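Local atomic coordinates of 378aa long hypothetical citrate synthase (Sulfolobus tokodaii, PDB entry 1VGM), a protein that belongs to the citrate synthase family, has a largely helical fold and is present here as an assembly of two protein chains. Residues Glu72-Val76 with Ala126-Thr130; Ala121-Ile125 with Val340-Leu344. One frame throughout, in Å; residues are numbered along the deposited sequence.

Overall arrangement
From the N terminus, the chain forms a small antiparallel sheet and several helices before leaving helix 60-71 into the loop that holds residues 72-76. Interaction 1 lays this loop on residues 126-130 of helix 117-139, closing a loop of 49 intervening residues, 32 of them helical. Immediately before it on the same helix, residues 121-125 meet residues 340-344 of helix 331-353, and interaction 2 closes a far longer loop of 214 residues. The two loops cross, because their segments alternate along the chain. The centres of the two contacts lie about 11 Å apart, and helix 117-139 is thus held by both an interhelical loop and a late helix.

Interaction 1. Residues Glu72-Val76 with Ala126-Thr130; sequences ESFEV and AKTAT
The loop joining helix 60-71 to helix 78-84 lies across the long helix 117-139, and its backbone carbonyls meet two polar side chains of that helix, Lys127 and Thr130. The closest CA atoms, those of Phe74 and Lys127, are 5.1 Å apart, so the loop lies very near the helix surface. From a CG set beside the backbone N, the chain of Lys127 runs straight through its next two torsions and bends at the last (chi4 -57°), which turns the ammonium between two loop carbonyls. NZ donates to Glu75 O at 2.6 Å, almost in line with the C=O bond (165° at the oxygen). Its second bond, to Ser73 O at 3.0 Å, comes from above the carbonyl plane and not along a lone pair. The Glu75 carboxylate lies alongside, pointing the same way, but OE2 stays 4.1 Å from NZ, beyond a salt bridge; a modest electrostatic contribution is possible. Tyr108 adds a weak hydrogen bond to the same nitrogen.

Thr130 OG1 donates to Phe74 O at 2.7 Å, in the carbonyl plane and on a lone pair. Consecutive loop carbonyls from Ser73 to Glu75 are therefore all gripped by the helix. With CG beside its own backbone N (chi1 -78°), Phe74 brings its ring edge to the helix: CD2 lies 3.2 Å from Ala126 O, near the ring plane. Ile146 and Pro147 also touch this ring. Ser73 CB packs 3.6 Å from Ala126 CB, while its hydroxyl bonds back to Ile69 O. At the other end, Val76 CG1 rests on the CB of Lys127 and the CG2 of Thr130. The arrangement is an interhelical loop whose three successive carbonyls accept side-chain hydrogen bonds from a neighbouring helix, within the largely helical citrate synthase fold.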
loop_
_atom_site.group_PDB
_atom_site.type_symbol
_atom_site.label_atom_id
_atom_site.label_comp_id
_atom_site.label_asym_id
_atom_site.label_seq_id
_atom_site.Cartn_x
_atom_site.Cartn_y
_atom_site.Cartn_z
ATOM N N GLU A 72 23.935 -13.883 2.535
ATOM C CA GLU A 72 24.087 -13.383 3.895
ATOM C C GLU A 72 22.834 -12.665 4.403
ATOM O O GLU A 72 22.854 -12.088 5.485
ATOM C CB GLU A 72 25.300 -12.443 3.991
ATOM C CG GLU A 72 25.082 -11.064 3.385
ATOM C CD GLU A 72 26.371 -10.253 3.283
ATOM O OE1 GLU A 72 26.353 -9.163 2.674
ATOM O OE2 GLU A 72 27.404 -10.705 3.813
ATOM N N SER A 73 21.748 -12.699 3.634
ATOM C CA SER A 73 20.604 -11.847 3.940
ATOM C C SER A 73 19.262 -12.568 4.122
ATOM O O SER A 73 18.211 -11.925 4.077
ATOM C CB SER A 73 20.453 -10.777 2.861
ATOM O OG SER A 73 21.617 -9.982 2.762
ATOM N N PHE A 74 19.285 -13.883 4.334
ATOM C CA PHE A 74 18.045 -14.667 4.416
ATOM C C PHE A 74 17.339 -14.549 5.768
ATOM O O PHE A 74 16.127 -14.762 5.869
ATOM C CB PHE A 74 18.327 -16.147 4.123
ATOM C CG PHE A 74 18.487 -16.456 2.659
ATOM C CD1 PHE A 74 19.603 -17.157 2.205
ATOM C CD2 PHE A 74 17.517 -16.065 1.733
ATOM C CE1 PHE A 74 19.764 -17.456 0.847
ATOM C CE2 PHE A 74 17.665 -16.354 0.373
ATOM C CZ PHE A 74 18.788 -17.058 -0.071
ATOM N N GLU A 75 18.098 -14.218 6.806
ATOM C CA GLU A 75 17.542 -14.044 8.147
ATOM C C GLU A 75 16.440 -12.987 8.145
ATOM O O GLU A 75 16.545 -11.978 7.450
ATOM C CB GLU A 75 18.646 -13.614 9.115
ATOM C CG GLU A 75 19.660 -12.658 8.486
ATOM C CD GLU A 75 20.230 -11.651 9.475
ATOM O OE1 GLU A 75 20.740 -12.084 10.535
ATOM O OE2 GLU A 75 20.169 -10.432 9.189
ATOM N N VAL A 76 15.397 -13.210 8.936
ATOM C CA VAL A 76 14.418 -12.164 9.225
ATOM C C VAL A 76 14.218 -12.017 10.733
ATOM O O VAL A 76 14.540 -12.924 11.502
ATOM C CB VAL A 76 13.042 -12.490 8.596
ATOM C CG1 VAL A 76 13.132 -12.450 7.079
ATOM C CG2 VAL A 76 12.576 -13.859 9.074
ATOM N N ALA A 126 16.349 -11.412 -0.998
ATOM C CA ALA A 126 16.692 -12.531 -0.122
ATOM C C ALA A 126 15.552 -12.861 0.843
ATOM O O ALA A 126 15.141 -14.012 0.968
ATOM C CB ALA A 126 17.963 -12.200 0.656
ATOM N N LYS A 127 15.037 -11.844 1.519
ATOM C CA LYS A 127 14.075 -12.062 2.592
ATOM C C LYS A 127 12.687 -12.403 2.065
ATOM O O LYS A 127 11.899 -13.037 2.758
ATOM C CB LYS A 127 14.009 -10.821 3.486
ATOM C CG LYS A 127 15.333 -10.535 4.195
ATOM C CD LYS A 127 15.287 -9.259 5.023
ATOM C CE LYS A 127 16.693 -8.822 5.431
ATOM N NZ LYS A 127 17.411 -9.893 6.179
ATOM N N THR A 128 12.392 -11.982 0.838
ATOM C CA THR A 128 11.146 -12.359 0.175
ATOM C C THR A 128 11.063 -13.881 0.009
ATOM O O THR A 128 10.006 -14.480 0.185
ATOM C CB THR A 128 11.044 -11.681 -1.216
ATOM O OG1 THR A 128 11.231 -10.267 -1.071
ATOM C CG2 THR A 128 9.690 -11.939 -1.841
ATOM N N ALA A 129 12.185 -14.507 -0.319
ATOM C CA ALA A 129 12.251 -15.965 -0.416
ATOM C C ALA A 129 11.997 -16.611 0.945
ATOM O O ALA A 129 11.256 -17.588 1.056
ATOM C CB ALA A 129 13.628 -16.394 -0.946
ATOM N N THR A 130 12.618 -16.063 1.981
ATOM C CA THR A 130 12.434 -16.596 3.323
ATOM C C THR A 130 10.957 -16.499 3.702
ATOM O O THR A 130 10.352 -17.467 4.164
ATOM C CB THR A 130 13.292 -15.813 4.339
ATOM O OG1 THR A 130 14.670 -15.889 3.950
ATOM C CG2 THR A 130 13.123 -16.380 5.751
#

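Interaction 2. Residues Ala121-Ile125 with Val340-Leu344; sequences AVQII and VLGWL
Ala121 opens a nearly antiparallel helix-helix packing within the citrate synthase fold, where its methyl CB lies 3.9 Å from CD1 of Leu344. Over these short segments of helices 117-139 and 331-353 the axes approach to 10.2 Å, with 156° between their N-to-C directions. No hydrogen bond crosses, and all six touching residues are buried, which marks the contact as apolar core packing. The backbone of Ala121 also takes part, for its carbonyl oxygen, already accepting the helical bond from Ile125 N, is touched by Leu344 CD1.

One turn on, Ile124 points at the partner helix and meets the other branch of the same leucine, its CD1 standing 3.7 Å from Leu344 CD2. Of the two methyls of Leu344, CD2 meets the end of Ile124, while CD1 lies among Ala121, the CB of Ile124 and Ile125. Met203 and Tyr204 of helix 203-214 touch Ile124 as well, so three helices meet at this side chain.

Ile125 follows, and although its CB is directed across the interface rather than straight at it, its extended CG1 branch reaches over (chi2 161°). CG1 lies 3.8 Å from Leu344 CD1 and 4.1 Å from Val340 CG1, while the terminal CD1 goes on to Leu341. That one branch therefore spans three residues of helix 331-353, one turn apart at its ends. The CA pairing agrees with the antiparallel sense, Ala121 lying nearest Leu344 and Ile125 nearest Leu341. Tyr45 of helix 45-54 touches both Ile125 and Leu341 and extends the apolar cluster, in which the two side chains meet end methyl to end methyl, Ile125 CD1 being 3.7 Å from Leu341 CD1.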
loop_
_atom_site.group_PDB
_atom_site.type_symbol
_atom_site.label_atom_id
_atom_site.label_comp_id
_atom_site.label_asym_id
_atom_site.label_seq_id
_atom_site.Cartn_x
_atom_site.Cartn_y
_atom_site.Cartn_z
ATOM N N ALA A 121 17.997 -3.480 -1.973
ATOM C CA ALA A 121 17.102 -4.235 -2.855
ATOM C C ALA A 121 17.414 -5.735 -2.901
ATOM O O ALA A 121 16.507 -6.564 -2.851
ATOM C CB ALA A 121 17.152 -3.651 -4.270
ATOM N N VAL A 122 18.695 -6.078 -3.002
ATOM C CA VAL A 122 19.099 -7.479 -3.036
ATOM C C VAL A 122 18.760 -8.175 -1.721
ATOM O O VAL A 122 18.230 -9.286 -1.720
ATOM C CB VAL A 122 20.619 -7.633 -3.308
ATOM C CG1 VAL A 122 20.972 -9.110 -3.464
ATOM C CG2 VAL A 122 21.000 -6.876 -4.573
ATOM N N GLN A 123 19.059 -7.515 -0.604
ATOM C CA GLN A 123 18.696 -8.036 0.714
ATOM C C GLN A 123 17.204 -8.309 0.796
ATOM O O GLN A 123 16.782 -9.347 1.312
ATOM C CB GLN A 123 19.091 -7.048 1.817
ATOM C CG GLN A 123 20.589 -6.813 1.929
ATOM C CD GLN A 123 20.949 -5.791 2.998
ATOM O OE1 GLN A 123 20.115 -4.978 3.414
ATOM N NE2 GLN A 123 22.202 -5.820 3.440
ATOM N N ILE A 124 16.401 -7.382 0.284
ATOM C CA ILE A 124 14.949 -7.553 0.317
ATOM C C ILE A 124 14.518 -8.769 -0.510
ATOM O O ILE A 124 13.611 -9.506 -0.135
ATOM C CB ILE A 124 14.219 -6.298 -0.232
ATOM C CG1 ILE A 124 14.521 -5.088 0.659
ATOM C CG2 ILE A 124 12.694 -6.555 -0.312
ATOM C CD1 ILE A 124 13.859 -3.808 0.183
ATOM N N ILE A 125 15.184 -8.971 -1.639
ATOM C CA ILE A 125 14.914 -10.129 -2.479
ATOM C C ILE A 125 15.252 -11.422 -1.738
ATOM O O ILE A 125 14.513 -12.400 -1.809
ATOM C CB ILE A 125 15.698 -10.018 -3.817
ATOM C CG1 ILE A 125 15.008 -8.976 -4.706
ATOM C CG2 ILE A 125 15.748 -11.363 -4.535
ATOM C CD1 ILE A 125 15.873 -8.434 -5.823
ATOM N N VAL A 340 8.825 -8.743 -7.330
ATOM C CA VAL A 340 9.428 -7.836 -6.365
ATOM C C VAL A 340 10.691 -7.181 -6.932
ATOM O O VAL A 340 10.991 -6.026 -6.615
ATOM C CB VAL A 340 9.769 -8.564 -5.035
ATOM C CG1 VAL A 340 10.933 -9.535 -5.237
ATOM C CG2 VAL A 340 10.094 -7.541 -3.958
ATOM N N LEU A 341 11.421 -7.902 -7.781
ATOM C CA LEU A 341 12.578 -7.311 -8.448
ATOM C C LEU A 341 12.157 -6.106 -9.284
ATOM O O LEU A 341 12.777 -5.041 -9.230
ATOM C CB LEU A 341 13.277 -8.336 -9.350
ATOM C CG LEU A 341 14.457 -7.806 -10.178
ATOM C CD1 LEU A 341 15.471 -7.089 -9.270
ATOM C CD2 LEU A 341 15.133 -8.969 -10.900
ATOM N N GLY A 342 11.098 -6.289 -10.060
ATOM C CA GLY A 342 10.539 -5.184 -10.813
ATOM C C GLY A 342 10.003 -4.067 -9.934
ATOM O O GLY A 342 10.269 -2.895 -10.208
ATOM N N TRP A 343 9.254 -4.397 -8.882
ATOM C CA TRP A 343 8.817 -3.357 -7.953
ATOM C C TRP A 343 10.003 -2.539 -7.436
ATOM O O TRP A 343 9.969 -1.305 -7.449
ATOM C CB TRP A 343 8.050 -3.952 -6.764
ATOM C CG TRP A 343 6.704 -4.546 -7.121
ATOM C CD1 TRP A 343 5.887 -4.190 -8.168
ATOM C CD2 TRP A 343 6.027 -5.609 -6.431
ATOM N NE1 TRP A 343 4.750 -4.967 -8.170
ATOM C CE2 TRP A 343 4.809 -5.847 -7.115
ATOM C CE3 TRP A 343 6.342 -6.399 -5.319
ATOM C CZ2 TRP A 343 3.907 -6.848 -6.718
ATOM C CZ3 TRP A 343 5.446 -7.393 -4.923
ATOM C CH2 TRP A 343 4.243 -7.609 -5.623
ATOM N N LEU A 344 11.049 -3.221 -6.979
ATOM C CA LEU A 344 12.203 -2.540 -6.403
ATOM C C LEU A 344 12.936 -1.709 -7.462
ATOM O O LEU A 344 13.319 -0.569 -7.212
ATOM C CB LEU A 344 13.170 -3.556 -5.790
ATOM C CG LEU A 344 12.714 -4.293 -4.525
ATOM C CD1 LEU A 344 13.686 -5.431 -4.246
ATOM C CD2 LEU A 344 12.639 -3.334 -3.331
#